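Local coordinates for collagen adhesin protein (Enterococcus faecalis, PDB 2Z1P), which is a cell-wall-anchored surface adhesin that probably binds collagen, the part here being two Ig-like ligand-binding domains thought to close round it by a collagen-hug mechanism, at residues 23-28 with 136-141; 61-66 with 125-130; 164-169 with 297-302; 191-196 with 240-245; 199-204 with 260-265. All coordinates share one frame; numbering follows the deposited sequence.

Contact 1 of 5, residues 23-28 with 136-141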
# COMPACT_ATOMS: atom_id res chain seq x y z
N VAL A 23 -15.06 0.21 -16.67
CA VAL A 23 -14.57 0.05 -15.29
C VAL A 23 -13.43 -0.94 -15.48
O VAL A 23 -13.62 -2.15 -15.52
CB VAL A 23 -15.67 -0.52 -14.35
CG1 VAL A 23 -16.51 -1.55 -15.07
CG2 VAL A 23 -15.02 -1.13 -13.11
N GLU A 24 -12.23 -0.39 -15.61
CA GLU A 24 -11.04 -1.15 -15.87
C GLU A 24 -10.09 -1.36 -14.69
O GLU A 24 -9.82 -0.44 -13.92
CB GLU A 24 -10.32 -0.46 -17.02
CG GLU A 24 -8.85 -0.73 -17.18
CD GLU A 24 -8.19 0.34 -18.02
OE1 GLU A 24 -7.02 0.15 -18.40
OE2 GLU A 24 -8.84 1.38 -18.30
N LEU A 25 -9.61 -2.59 -14.57
CA LEU A 25 -8.65 -2.93 -13.53
C LEU A 25 -7.36 -3.21 -14.29
O LEU A 25 -7.40 -3.63 -15.45
CB LEU A 25 -9.07 -4.19 -12.77
CG LEU A 25 -10.34 -4.30 -11.92
CD1 LEU A 25 -11.51 -4.65 -12.80
CD2 LEU A 25 -10.16 -5.40 -10.87
N ASP A 26 -6.21 -2.97 -13.66
CA ASP A 26 -4.94 -3.21 -14.35
C ASP A 26 -4.86 -4.64 -14.89
O ASP A 26 -4.70 -4.84 -16.10
CB ASP A 26 -3.77 -2.94 -13.43
CG ASP A 26 -2.45 -3.04 -14.15
OD1 ASP A 26 -2.23 -2.25 -15.09
OD2 ASP A 26 -1.64 -3.91 -13.77
N HIS A 27 -4.94 -5.63 -14.01
CA HIS A 27 -4.92 -7.03 -14.43
C HIS A 27 -6.10 -7.74 -13.77
O HIS A 27 -6.52 -7.36 -12.68
CB HIS A 27 -3.60 -7.70 -14.06
CG HIS A 27 -3.18 -7.45 -12.64
ND1 HIS A 27 -2.68 -6.24 -12.22
CD2 HIS A 27 -3.22 -8.25 -11.55
CE1 HIS A 27 -2.42 -6.31 -10.92
NE2 HIS A 27 -2.74 -7.52 -10.50
N THR A 28 -6.64 -8.76 -14.42
CA THR A 28 -7.80 -9.49 -13.89
C THR A 28 -7.50 -10.72 -13.04
O THR A 28 -8.39 -11.51 -12.74
CB THR A 28 -8.77 -9.88 -15.04
OG1 THR A 28 -8.03 -10.27 -16.20
CG2 THR A 28 -9.69 -8.70 -15.38
N ALA A 136 -19.25 -4.57 -20.01
CA ALA A 136 -18.92 -5.98 -20.07
C ALA A 136 -18.72 -6.63 -18.70
O ALA A 136 -18.31 -5.99 -17.73
CB ALA A 136 -17.67 -6.19 -20.93
N THR A 137 -19.04 -7.92 -18.64
CA THR A 137 -18.88 -8.71 -17.43
C THR A 137 -17.46 -9.26 -17.48
O THR A 137 -17.06 -9.89 -18.46
CB THR A 137 -19.88 -9.89 -17.40
OG1 THR A 137 -21.21 -9.39 -17.29
CG2 THR A 137 -19.58 -10.82 -16.25
N GLN A 138 -16.68 -9.03 -16.42
CA GLN A 138 -15.32 -9.49 -16.40
C GLN A 138 -15.06 -10.69 -15.52
O GLN A 138 -15.62 -10.82 -14.43
CB GLN A 138 -14.42 -8.35 -15.97
CG GLN A 138 -14.64 -7.12 -16.77
CD GLN A 138 -13.76 -6.00 -16.30
OE1 GLN A 138 -14.24 -4.96 -15.86
NE2 GLN A 138 -12.45 -6.20 -16.38
N ARG A 139 -14.20 -11.57 -16.01
CA ARG A 139 -13.80 -12.78 -15.33
C ARG A 139 -12.61 -12.46 -14.43
O ARG A 139 -11.47 -12.37 -14.89
CB ARG A 139 -13.39 -13.82 -16.37
CG ARG A 139 -12.58 -14.97 -15.82
CD ARG A 139 -13.44 -16.19 -15.59
NE ARG A 139 -13.94 -16.78 -16.84
CZ ARG A 139 -13.17 -17.22 -17.82
NH1 ARG A 139 -11.84 -17.14 -17.72
NH2 ARG A 139 -13.72 -17.77 -18.90
N LEU A 140 -12.88 -12.28 -13.14
CA LEU A 140 -11.84 -11.99 -12.16
C LEU A 140 -11.46 -13.26 -11.41
O LEU A 140 -12.31 -14.02 -10.95
CB LEU A 140 -12.34 -10.92 -11.17
CG LEU A 140 -12.11 -9.46 -11.55
CD1 LEU A 140 -12.27 -9.24 -13.03
CD2 LEU A 140 -13.08 -8.61 -10.77
N THR A 141 -10.16 -13.50 -11.30
CA THR A 141 -9.67 -14.69 -10.64
C THR A 141 -8.77 -14.32 -9.46
O THR A 141 -7.71 -13.71 -9.63
CB THR A 141 -8.88 -15.57 -11.64
OG1 THR A 141 -9.52 -15.52 -12.92
CG2 THR A 141 -8.86 -17.03 -11.20

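Contact 2 of 5, residues 61-66 with 125-130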
# COMPACT_ATOMS: atom_id res chain seq x y z
N PRO A 61 -18.27 -6.77 -5.76
CA PRO A 61 -18.38 -8.20 -5.48
C PRO A 61 -17.96 -8.43 -4.04
O PRO A 61 -17.13 -7.71 -3.50
CB PRO A 61 -17.36 -8.83 -6.43
CG PRO A 61 -17.20 -7.82 -7.50
CD PRO A 61 -17.20 -6.53 -6.75
N ASP A 62 -18.53 -9.45 -3.42
CA ASP A 62 -18.20 -9.75 -2.04
C ASP A 62 -16.72 -10.05 -1.90
O ASP A 62 -16.17 -9.92 -0.81
CB ASP A 62 -19.02 -10.94 -1.54
CG ASP A 62 -20.52 -10.70 -1.61
OD1 ASP A 62 -20.97 -9.57 -1.29
OD2 ASP A 62 -21.26 -11.64 -1.98
N ALA A 63 -16.08 -10.43 -2.99
CA ALA A 63 -14.66 -10.77 -2.91
C ALA A 63 -13.71 -9.57 -2.92
O ALA A 63 -12.55 -9.70 -2.53
CB ALA A 63 -14.30 -11.76 -4.01
N LEU A 64 -14.19 -8.40 -3.36
CA LEU A 64 -13.34 -7.19 -3.42
C LEU A 64 -13.88 -6.01 -2.61
O LEU A 64 -14.71 -5.24 -3.10
CB LEU A 64 -13.15 -6.75 -4.87
CG LEU A 64 -12.33 -7.65 -5.78
CD1 LEU A 64 -12.96 -9.00 -5.87
CD2 LEU A 64 -12.26 -7.03 -7.16
N VAL A 65 -13.39 -5.84 -1.40
CA VAL A 65 -13.84 -4.77 -0.54
C VAL A 65 -13.22 -3.44 -0.90
O VAL A 65 -12.00 -3.34 -1.03
CB VAL A 65 -13.48 -5.06 0.90
CG1 VAL A 65 -13.99 -3.94 1.79
CG2 VAL A 65 -14.04 -6.42 1.31
N GLY A 66 -14.05 -2.41 -1.06
CA GLY A 66 -13.54 -1.08 -1.39
C GLY A 66 -12.90 -0.52 -0.14
O GLY A 66 -13.34 -0.83 0.96
N ASN A 125 -10.46 -18.77 -6.79
CA ASN A 125 -11.87 -18.37 -6.73
C ASN A 125 -12.21 -17.44 -7.90
O ASN A 125 -11.86 -16.26 -7.90
CB ASN A 125 -12.17 -17.67 -5.39
N VAL A 126 -12.90 -17.98 -8.90
CA VAL A 126 -13.26 -17.23 -10.08
C VAL A 126 -14.62 -16.57 -9.96
O VAL A 126 -15.59 -17.21 -9.57
CB VAL A 126 -13.29 -18.15 -11.30
CG1 VAL A 126 -13.81 -17.43 -12.52
CG2 VAL A 126 -11.90 -18.68 -11.53
N ILE A 127 -14.70 -15.30 -10.31
CA ILE A 127 -15.95 -14.58 -10.24
C ILE A 127 -16.16 -13.82 -11.55
O ILE A 127 -15.19 -13.50 -12.23
CB ILE A 127 -15.98 -13.60 -9.03
CG1 ILE A 127 -14.90 -12.53 -9.16
CG2 ILE A 127 -15.74 -14.37 -7.76
CD1 ILE A 127 -14.85 -11.59 -7.96
N GLU A 128 -17.42 -13.58 -11.91
CA GLU A 128 -17.75 -12.85 -13.12
C GLU A 128 -18.64 -11.69 -12.73
O GLU A 128 -19.78 -11.89 -12.32
CB GLU A 128 -18.50 -13.73 -14.11
CG GLU A 128 -17.72 -14.93 -14.55
CD GLU A 128 -18.26 -15.50 -15.83
OE1 GLU A 128 -19.50 -15.57 -15.97
OE2 GLU A 128 -17.44 -15.90 -16.69
N THR A 129 -18.13 -10.47 -12.86
CA THR A 129 -18.91 -9.31 -12.47
C THR A 129 -18.77 -8.13 -13.42
O THR A 129 -17.70 -7.91 -13.99
CB THR A 129 -18.48 -8.84 -11.08
OG1 THR A 129 -19.25 -7.70 -10.71
CG2 THR A 129 -17.00 -8.48 -11.08
N ASP A 130 -19.86 -7.39 -13.59
CA ASP A 130 -19.90 -6.21 -14.46
C ASP A 130 -19.98 -4.96 -13.58
O ASP A 130 -20.02 -3.83 -14.08
CB ASP A 130 -21.12 -6.27 -15.39
CG ASP A 130 -22.44 -6.11 -14.64
OD1 ASP A 130 -22.66 -6.80 -13.62
OD2 ASP A 130 -23.27 -5.31 -15.09

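Contact 3 of 5, residues 164-169 with 297-302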
# COMPACT_ATOMS: atom_id res chain seq x y z
N GLY A 164 7.73 -3.84 1.78
CA GLY A 164 6.68 -2.97 2.25
C GLY A 164 5.39 -3.10 1.46
O GLY A 164 5.37 -3.69 0.39
N ASP A 165 4.31 -2.56 2.02
CA ASP A 165 3.00 -2.56 1.37
C ASP A 165 2.27 -1.32 1.86
O ASP A 165 2.89 -0.40 2.38
CB ASP A 165 2.20 -3.81 1.76
CG ASP A 165 2.11 -3.99 3.25
OD1 ASP A 165 2.40 -3.03 4.00
OD2 ASP A 165 1.74 -5.10 3.68
N LEU A 166 0.95 -1.30 1.70
CA LEU A 166 0.17 -0.15 2.15
C LEU A 166 -0.63 -0.49 3.41
O LEU A 166 -1.17 -1.59 3.53
CB LEU A 166 -0.75 0.33 1.02
CG LEU A 166 -0.08 0.78 -0.29
CD1 LEU A 166 -1.13 0.93 -1.36
CD2 LEU A 166 0.69 2.09 -0.11
N ALA A 167 -0.69 0.46 4.34
CA ALA A 167 -1.42 0.27 5.59
C ALA A 167 -2.90 0.09 5.33
O ALA A 167 -3.66 -0.26 6.24
CB ALA A 167 -1.20 1.47 6.50
N GLY A 168 -3.31 0.34 4.09
CA GLY A 168 -4.71 0.22 3.72
C GLY A 168 -5.45 1.55 3.85
O GLY A 168 -5.08 2.56 3.22
N GLU A 169 -6.49 1.55 4.68
CA GLU A 169 -7.31 2.73 4.93
C GLU A 169 -6.64 3.71 5.90
O GLU A 169 -7.20 4.76 6.24
CB GLU A 169 -8.69 2.27 5.45
CG GLU A 169 -9.44 1.37 4.43
CD GLU A 169 -9.95 0.05 5.02
OE1 GLU A 169 -11.03 0.04 5.66
OE2 GLU A 169 -9.28 -0.99 4.83
N VAL A 297 6.73 0.08 -3.43
CA VAL A 297 5.42 -0.30 -2.92
C VAL A 297 4.45 0.37 -3.88
O VAL A 297 4.37 1.59 -3.93
CB VAL A 297 5.15 0.22 -1.49
CG1 VAL A 297 3.70 -0.11 -1.09
CG2 VAL A 297 6.10 -0.42 -0.50
N LYS A 298 3.72 -0.43 -4.66
CA LYS A 298 2.76 0.14 -5.60
C LYS A 298 1.67 0.91 -4.87
O LYS A 298 1.13 0.46 -3.85
CB LYS A 298 2.13 -0.96 -6.45
CG LYS A 298 2.82 -1.22 -7.78
CD LYS A 298 1.99 -2.18 -8.65
CE LYS A 298 0.57 -1.64 -8.94
NZ LYS A 298 -0.28 -2.58 -9.75
N ASN A 299 1.35 2.08 -5.40
CA ASN A 299 0.31 2.91 -4.81
C ASN A 299 -1.01 2.59 -5.52
O ASN A 299 -1.03 2.23 -6.70
CB ASN A 299 0.68 4.40 -4.97
CG ASN A 299 -0.29 5.34 -4.26
OD1 ASN A 299 -0.82 5.03 -3.18
ND2 ASN A 299 -0.50 6.51 -4.85
N VAL A 300 -2.10 2.71 -4.78
CA VAL A 300 -3.43 2.48 -5.31
C VAL A 300 -4.02 3.86 -5.62
O VAL A 300 -4.40 4.61 -4.72
CB VAL A 300 -4.33 1.75 -4.29
CG1 VAL A 300 -5.78 1.82 -4.72
CG2 VAL A 300 -3.90 0.30 -4.15
N PHE A 301 -4.07 4.19 -6.91
CA PHE A 301 -4.58 5.46 -7.36
C PHE A 301 -5.98 5.80 -6.94
O PHE A 301 -6.90 4.99 -7.03
CB PHE A 301 -4.48 5.54 -8.87
CG PHE A 301 -3.09 5.71 -9.37
CD1 PHE A 301 -2.36 6.83 -8.98
CD2 PHE A 301 -2.50 4.78 -10.21
CE1 PHE A 301 -1.06 7.02 -9.41
CE2 PHE A 301 -1.20 4.96 -10.66
CZ PHE A 301 -0.48 6.09 -10.26
N VAL A 302 -6.14 7.02 -6.45
CA VAL A 302 -7.46 7.52 -6.05
C VAL A 302 -7.51 8.86 -6.75
O VAL A 302 -7.14 9.88 -6.17
CB VAL A 302 -7.57 7.69 -4.53
CG1 VAL A 302 -7.87 6.36 -3.87
CG2 VAL A 302 -6.25 8.27 -3.98

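Contact 4 of 5, residues 191-196 with 240-245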
# COMPACT_ATOMS: atom_id res chain seq x y z
N SER A 191 25.47 -1.68 10.16
CA SER A 191 25.11 -0.31 9.91
C SER A 191 24.15 -0.16 8.75
O SER A 191 24.40 -0.64 7.65
CB SER A 191 26.38 0.49 9.62
OG SER A 191 27.54 -0.23 10.03
N ILE A 192 23.04 0.52 9.00
CA ILE A 192 22.07 0.75 7.96
C ILE A 192 21.81 2.25 7.85
O ILE A 192 21.53 2.91 8.85
CB ILE A 192 20.73 0.01 8.23
CG1 ILE A 192 20.96 -1.51 8.19
CG2 ILE A 192 19.68 0.40 7.18
CD1 ILE A 192 19.76 -2.34 8.59
N ALA A 193 21.95 2.78 6.65
CA ALA A 193 21.70 4.18 6.41
C ALA A 193 20.42 4.20 5.58
O ALA A 193 20.40 3.74 4.44
CB ALA A 193 22.85 4.78 5.63
N ASP A 194 19.34 4.71 6.14
CA ASP A 194 18.09 4.71 5.41
C ASP A 194 17.66 6.11 4.99
O ASP A 194 17.65 7.05 5.79
CB ASP A 194 17.00 4.04 6.25
CG ASP A 194 15.78 3.64 5.42
OD1 ASP A 194 15.17 4.52 4.78
OD2 ASP A 194 15.41 2.44 5.42
N ARG A 195 17.34 6.23 3.71
CA ARG A 195 16.90 7.47 3.11
C ARG A 195 15.56 7.14 2.46
O ARG A 195 15.51 6.46 1.44
CB ARG A 195 17.94 7.92 2.07
CG ARG A 195 19.33 8.18 2.63
CD ARG A 195 19.41 9.42 3.52
NE ARG A 195 20.79 9.63 3.97
CZ ARG A 195 21.39 8.90 4.92
NH1 ARG A 195 20.73 7.90 5.52
NH2 ARG A 195 22.61 9.23 5.34
N GLN A 196 14.48 7.59 3.08
CA GLN A 196 13.14 7.32 2.56
C GLN A 196 12.84 8.11 1.31
O GLN A 196 13.32 9.22 1.13
CB GLN A 196 12.09 7.64 3.61
CG GLN A 196 10.76 7.00 3.34
CD GLN A 196 9.91 6.96 4.58
OE1 GLN A 196 9.33 7.97 4.98
NE2 GLN A 196 9.85 5.80 5.21
N ASP A 240 14.82 10.38 7.20
CA ASP A 240 16.10 9.70 7.06
C ASP A 240 16.63 9.25 8.41
O ASP A 240 16.57 9.99 9.39
CB ASP A 240 17.13 10.62 6.42
CG ASP A 240 16.89 10.84 4.94
OD1 ASP A 240 17.55 11.74 4.36
OD2 ASP A 240 16.06 10.12 4.35
N PHE A 241 17.15 8.02 8.47
CA PHE A 241 17.71 7.52 9.71
C PHE A 241 18.86 6.56 9.47
O PHE A 241 19.07 6.08 8.36
CB PHE A 241 16.61 6.88 10.58
CG PHE A 241 15.96 5.63 9.99
CD1 PHE A 241 16.39 4.35 10.36
CD2 PHE A 241 14.89 5.74 9.09
CE1 PHE A 241 15.76 3.20 9.87
CE2 PHE A 241 14.26 4.59 8.59
CZ PHE A 241 14.70 3.32 8.99
N ASN A 242 19.64 6.34 10.53
CA ASN A 242 20.77 5.42 10.50
C ASN A 242 20.50 4.39 11.60
O ASN A 242 20.24 4.75 12.74
CB ASN A 242 22.08 6.16 10.80
CG ASN A 242 22.37 7.27 9.82
OD1 ASN A 242 22.25 7.10 8.61
ND2 ASN A 242 22.76 8.43 10.33
N LEU A 243 20.55 3.12 11.25
CA LEU A 243 20.27 2.08 12.22
C LEU A 243 21.47 1.18 12.46
O LEU A 243 22.03 0.60 11.52
CB LEU A 243 19.07 1.26 11.75
CG LEU A 243 18.63 0.14 12.69
CD1 LEU A 243 18.42 0.69 14.10
CD2 LEU A 243 17.36 -0.49 12.15
N ARG A 244 21.86 1.07 13.72
CA ARG A 244 23.01 0.23 14.05
C ARG A 244 22.67 -0.82 15.07
O ARG A 244 22.06 -0.54 16.10
CB ARG A 244 24.16 1.09 14.56
CG ARG A 244 25.35 0.27 15.05
CD ARG A 244 26.40 1.18 15.66
NE ARG A 244 27.06 2.01 14.67
CZ ARG A 244 28.04 1.58 13.87
NH1 ARG A 244 28.46 0.33 13.95
NH2 ARG A 244 28.58 2.40 12.97
N PHE A 245 23.07 -2.04 14.76
CA PHE A 245 22.87 -3.19 15.65
C PHE A 245 24.27 -3.52 16.15
O PHE A 245 25.18 -3.68 15.34
CB PHE A 245 22.31 -4.39 14.86
CG PHE A 245 20.95 -4.16 14.27
CD1 PHE A 245 19.81 -4.53 14.96
CD2 PHE A 245 20.81 -3.60 13.00
CE1 PHE A 245 18.54 -4.35 14.41
CE2 PHE A 245 19.55 -3.42 12.43
CZ PHE A 245 18.41 -3.80 13.15
O HOH W 1 20.41 12.49 2.98

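Contact 5 of 5, residues 199-204 with 260-265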
# COMPACT_ATOMS: atom_id res chain seq x y z
N GLY A 199 7.08 11.64 -0.84
CA GLY A 199 5.67 11.44 -0.57
C GLY A 199 5.34 10.82 0.76
O GLY A 199 4.16 10.59 1.04
N GLN A 200 6.34 10.58 1.61
CA GLN A 200 6.08 9.95 2.90
C GLN A 200 6.48 10.76 4.11
O GLN A 200 7.34 11.64 4.03
CB GLN A 200 6.78 8.61 2.96
CG GLN A 200 6.59 7.81 1.72
CD GLN A 200 7.33 6.51 1.78
OE1 GLN A 200 7.11 5.70 2.68
NE2 GLN A 200 8.22 6.30 0.83
N GLN A 201 5.87 10.42 5.24
CA GLN A 201 6.14 11.07 6.52
C GLN A 201 6.56 10.04 7.55
O GLN A 201 5.72 9.33 8.11
CB GLN A 201 4.89 11.80 7.02
CG GLN A 201 4.97 13.30 6.84
CD GLN A 201 6.14 13.92 7.58
OE1 GLN A 201 6.61 15.00 7.23
NE2 GLN A 201 6.62 13.25 8.63
N LEU A 202 7.85 9.97 7.82
CA LEU A 202 8.35 8.99 8.78
C LEU A 202 7.69 9.12 10.15
O LEU A 202 7.72 10.18 10.77
CB LEU A 202 9.86 9.14 8.93
CG LEU A 202 10.54 8.13 9.85
CD1 LEU A 202 10.35 6.72 9.33
CD2 LEU A 202 12.02 8.46 9.95
N ASN A 203 7.10 8.02 10.63
CA ASN A 203 6.43 7.98 11.93
C ASN A 203 7.44 7.53 12.99
O ASN A 203 7.48 6.37 13.39
CB ASN A 203 5.25 7.02 11.89
CG ASN A 203 4.23 7.38 10.82
OD1 ASN A 203 3.26 6.66 10.59
ND2 ASN A 203 4.45 8.51 10.16
N LYS A 204 8.25 8.48 13.43
CA LYS A 204 9.30 8.23 14.40
C LYS A 204 8.98 7.32 15.58
O LYS A 204 9.89 6.70 16.13
CB LYS A 204 9.85 9.56 14.93
CG LYS A 204 10.38 10.53 13.86
CD LYS A 204 11.18 11.68 14.49
CE LYS A 204 11.30 12.87 13.56
NZ LYS A 204 11.77 12.47 12.20
N THR A 260 6.22 2.42 10.22
CA THR A 260 5.33 2.99 9.21
C THR A 260 5.58 4.45 8.83
O THR A 260 6.21 5.21 9.55
CB THR A 260 3.87 2.89 9.65
OG1 THR A 260 3.73 3.45 10.96
CG2 THR A 260 3.41 1.45 9.69
N SER A 261 5.06 4.81 7.67
CA SER A 261 5.14 6.16 7.14
C SER A 261 3.76 6.51 6.65
O SER A 261 3.02 5.65 6.16
CB SER A 261 6.12 6.23 5.98
OG SER A 261 7.43 6.00 6.44
N THR A 262 3.41 7.78 6.78
CA THR A 262 2.11 8.26 6.36
C THR A 262 2.21 8.95 5.01
O THR A 262 3.15 9.71 4.75
CB THR A 262 1.53 9.22 7.41
OG1 THR A 262 2.58 10.00 7.99
CG2 THR A 262 0.82 8.43 8.52
N ILE A 263 1.24 8.68 4.15
CA ILE A 263 1.20 9.26 2.81
C ILE A 263 0.72 10.73 2.84
O ILE A 263 -0.36 11.02 3.36
CB ILE A 263 0.27 8.44 1.90
CG1 ILE A 263 0.74 6.97 1.87
CG2 ILE A 263 0.29 9.01 0.51
CD1 ILE A 263 -0.14 6.05 1.05
N THR A 264 1.52 11.64 2.29
CA THR A 264 1.14 13.05 2.30
C THR A 264 0.25 13.40 1.12
O THR A 264 -0.01 12.55 0.26
CB THR A 264 2.38 13.97 2.23
OG1 THR A 264 3.11 13.69 1.04
CG2 THR A 264 3.29 13.74 3.41
N GLU A 265 -0.22 14.64 1.09
CA GLU A 265 -1.08 15.12 0.02
C GLU A 265 -0.34 14.90 -1.29
O GLU A 265 -0.87 14.30 -2.22
CB GLU A 265 -1.40 16.61 0.24
CG GLU A 265 -1.66 17.42 -1.03
CD GLU A 265 -3.01 17.14 -1.65
OE1 GLU A 265 -3.16 17.40 -2.87
OE2 GLU A 265 -3.92 16.67 -0.93

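Contact 1 of 5, residues 23-28 with 136-141
Thr28 packs against Leu140 where the contact is tightest: its CG2 lies 3.5 Å from Leu140 CD1, and the two side chains meet at about a right angle. Beside them a single backbone bond ties the segments, Thr141 N to Thr28 O at 3.0 Å with an N-H...O angle of 169°. Leu140 CA adds a weaker CA-H...O contact to the same oxygen at 3.5 Å. Thr28 CB, 3.7 Å from Arg139 O, closes this end. Toward residues 23-25 the segments draw apart: the axes of the strands 23-25 and 138-141 come no closer than 10.3 Å, and longer side chains span the gap. Leu25 CD2 touches Leu140 CD2 at 4.3 Å, while the extended side chain of Gln138, its CG beside the backbone N (chi1 -52°), reaches over to Val23 and Leu25. Arg139 turns its guanidinium away from this interface on the exposed side. Strand 20-25 belongs to the sheet of strand 35-43, whereas residues 29-31 pair in parallel with strand 138-143. The chain thus changes sheets between the two strands, as the A and A' strands do in many Ig folds. One nearly straight amide bond is the polar tie at the Thr28 end, and apolar side-chain contact makes up most of the rest.

Contact 2 of 5, residues 61-66 with 125-130
The puckered pyrrolidine ring of Pro61 meets strand 125-129 through two carbons, CG and CB. Ring carbon CG lies 3.6 Å from Thr129 CG2, the two side chains meeting at about a right angle, and ring carbon CB lies 4.0 Å from Ile127 CD1. Phe131, just past the second segment, also touches the proline. Ile127 carries most of the rest. Its CG1 stands between the backbone N and the carbonyl carbon (chi1 62°) and the chain then runs straight out, which brings the terminal methyl CD1 up to Leu64 CD1 at 3.8 Å and Ala63 CB at 4.0 Å, besides the proline. A type I turn from Pro61 to Leu64, closed by Leu64 N to Pro61 O at 3.0 Å, directs three side chains of a four-residue run toward the one isoleucine. Thr129 lays both its methyl and its hydroxyl against Pro61 CG; the hydroxyl, anti to the backbone N (chi1 180°), is also hydrogen-bonded to Phe131 N. No polar bond links the two segments. Strand 64-66 is an outer strand of the sheet containing strands 35-43 and 107-116, and strand 125-129 borders the sheet containing strand 138-143. Apolar side chains interleaved between two such sheets, one approached through a tight turn, are typical of the rim of an Ig-like beta sandwich.

Contact 3 of 5, residues 164-169 with 297-302
Gly164 to Leu166 and Val297 to Val300 run nearly side by side, their end-to-end directions 15° apart, with Asp165 CA 5.4 Å from Val297 CA, and they are joined by packing without cross-strand hydrogen bonds. Val297 spreads both methyls over the opposite backbone. Its CG2 rests on the peptide of Gly164, 3.4 Å from Gly164 C, a close approach made possible by a residue without a side chain; CG1 lies 3.5 Å from Asp165 C. Leu166 and Val297 slide past each other in opposite directions, with Leu166 CD2 3.9 Å from Val297 CG1. Leu166 and Lys298 end the outer strands 160-166 and 289-298 of the two facing sheets of the collagen-binding domain, a beta sandwich of the adhesin type, where the chain heads back toward the first domain. Val300 touches Met35 and Ser37 of strand 35-43, as would be expected where the C-terminal tail reaches that domain in the collagen-hug model. On the other segment Glu169 forms salt bridges with Lys89 and Lys115 of the same first domain. The remaining branch of Leu166, CD1, reaches along the departing chain: it comes within 3.4 Å of Lys298 O and 4.0 Å of Val300 CG2. Leu166 gets there with CG beside its backbone N (chi1 -60°). Asp165, pointing away from Val297, is salt-bridged to Arg174, and the amide nitrogen of Asn299 is bonded to the carbonyls of Gln268 and Gln270.

Contact 4 of 5, residues 191-196 with 240-245
Asp194 and Phe241 form a hydrogen-bonded antiparallel pair, Asp194 N to Phe241 O at 2.6 Å and Phe241 N to Asp194 O at 2.9 Å. Two residues on, Ile192 and Leu243 repeat the pattern, with Leu243 N 2.6 Å from Ile192 O. At the strand end Arg195 NE stands 3.9 Å from Asp240 OD1, a long pairing of charges only, the carboxylate oxygen being off the plane of the guanidinium. A water links the same two atoms, its bond to the poorly ordered arginine weak. Arg244, on the same face of the sheet, is salt-bridged to Asp189. The other face carries the packing. Asp194 CB makes a CH-pi contact over the Phe241 ring, 3.7 Å from its centroid and 14° off the normal, and the carboxylate continues the stack with its plane 10° from the ring's. Tyr259 and Phe207 meet this ring edge-to-face. Farther along, Ile192 CD1 comes to the edge of the Phe245 ring, 4.0 Å from Phe245 CE2. This inner face is largely apolar and aromatic; Asn275 donates to Asp194 OD1 there and Lys162 lies at long range of OD2, which would probably ease the burial of the charge.

Contact 5 of 5, residues 199-204 with 260-265
Asn203 and Thr262 meet at about a right angle, Asn203 ND2 lying 3.2 Å from Thr262 OG1, while Thr260 passes Asn203 on a slant. Asn203 leans toward the opposite strand with CG beside its backbone N (chi1 -58°), which lays its CB 3.1 Å from Thr260 O; Thr260 O accepts from Asn203 N. Thr262 places its hydroxyl between its own backbone N and carbonyl carbon, and from there OG1 donates to Gln201 O at 3.2 Å, on a lone pair. Thr262 N gives the same oxygen a second bond at 3.1 Å, from 36° above the carbonyl plane. Gln201 N returns a bond to Thr262 O. Gln201 and Thr264 also meet crosswise, Gln201 CG resting 3.8 Å from Thr264 CG2. Thr264 N continues the pairing past the strand with a nearly straight 3.1 Å bond to Gly199 O, where a positive phi favours glycine, and Thr264 OG1 adds a weak bond to that oxygen. On the opposite face Gln200 lies by Ser261, its OE1 3.5 Å from Ser261 CB; the amide's stronger partner is Trp175, and Ser261 OG is bonded to Gln196. Strands 200-212 and 254-263 are antiparallel neighbours in a five-stranded sheet of the collagen-binding domain. Because Gln201 O takes two donors from Thr262, the threonine hydroxyl supplements the backbone pairing.

In the fold
Contacts 1 and 2 belong to the Ig-like first domain and share a sheet, their centres 9 Å apart; Leu140 N to Ile127 O, 2.8 Å, and Gln138 N to Thr129 O, 2.9 Å, join strands 138-143 and 125-129. Contacts 4 and 5 lie in the collagen-binding domain, 16 Å apart between centres, one on each facing sheet, with Gln196 NE2 bonded to Ser261 OG across the sandwich. Contact 3 sits between: from centre to centre it is about 20 Å from contacts 1 and 2 and about 12 Å from contact 5, which it touches through Leu166 and Ile263. The centres of contacts 1 and 2 each lie about 41 Å from that of contact 4. Collagen would probably be held between the two domains, whose junction contact 3 marks.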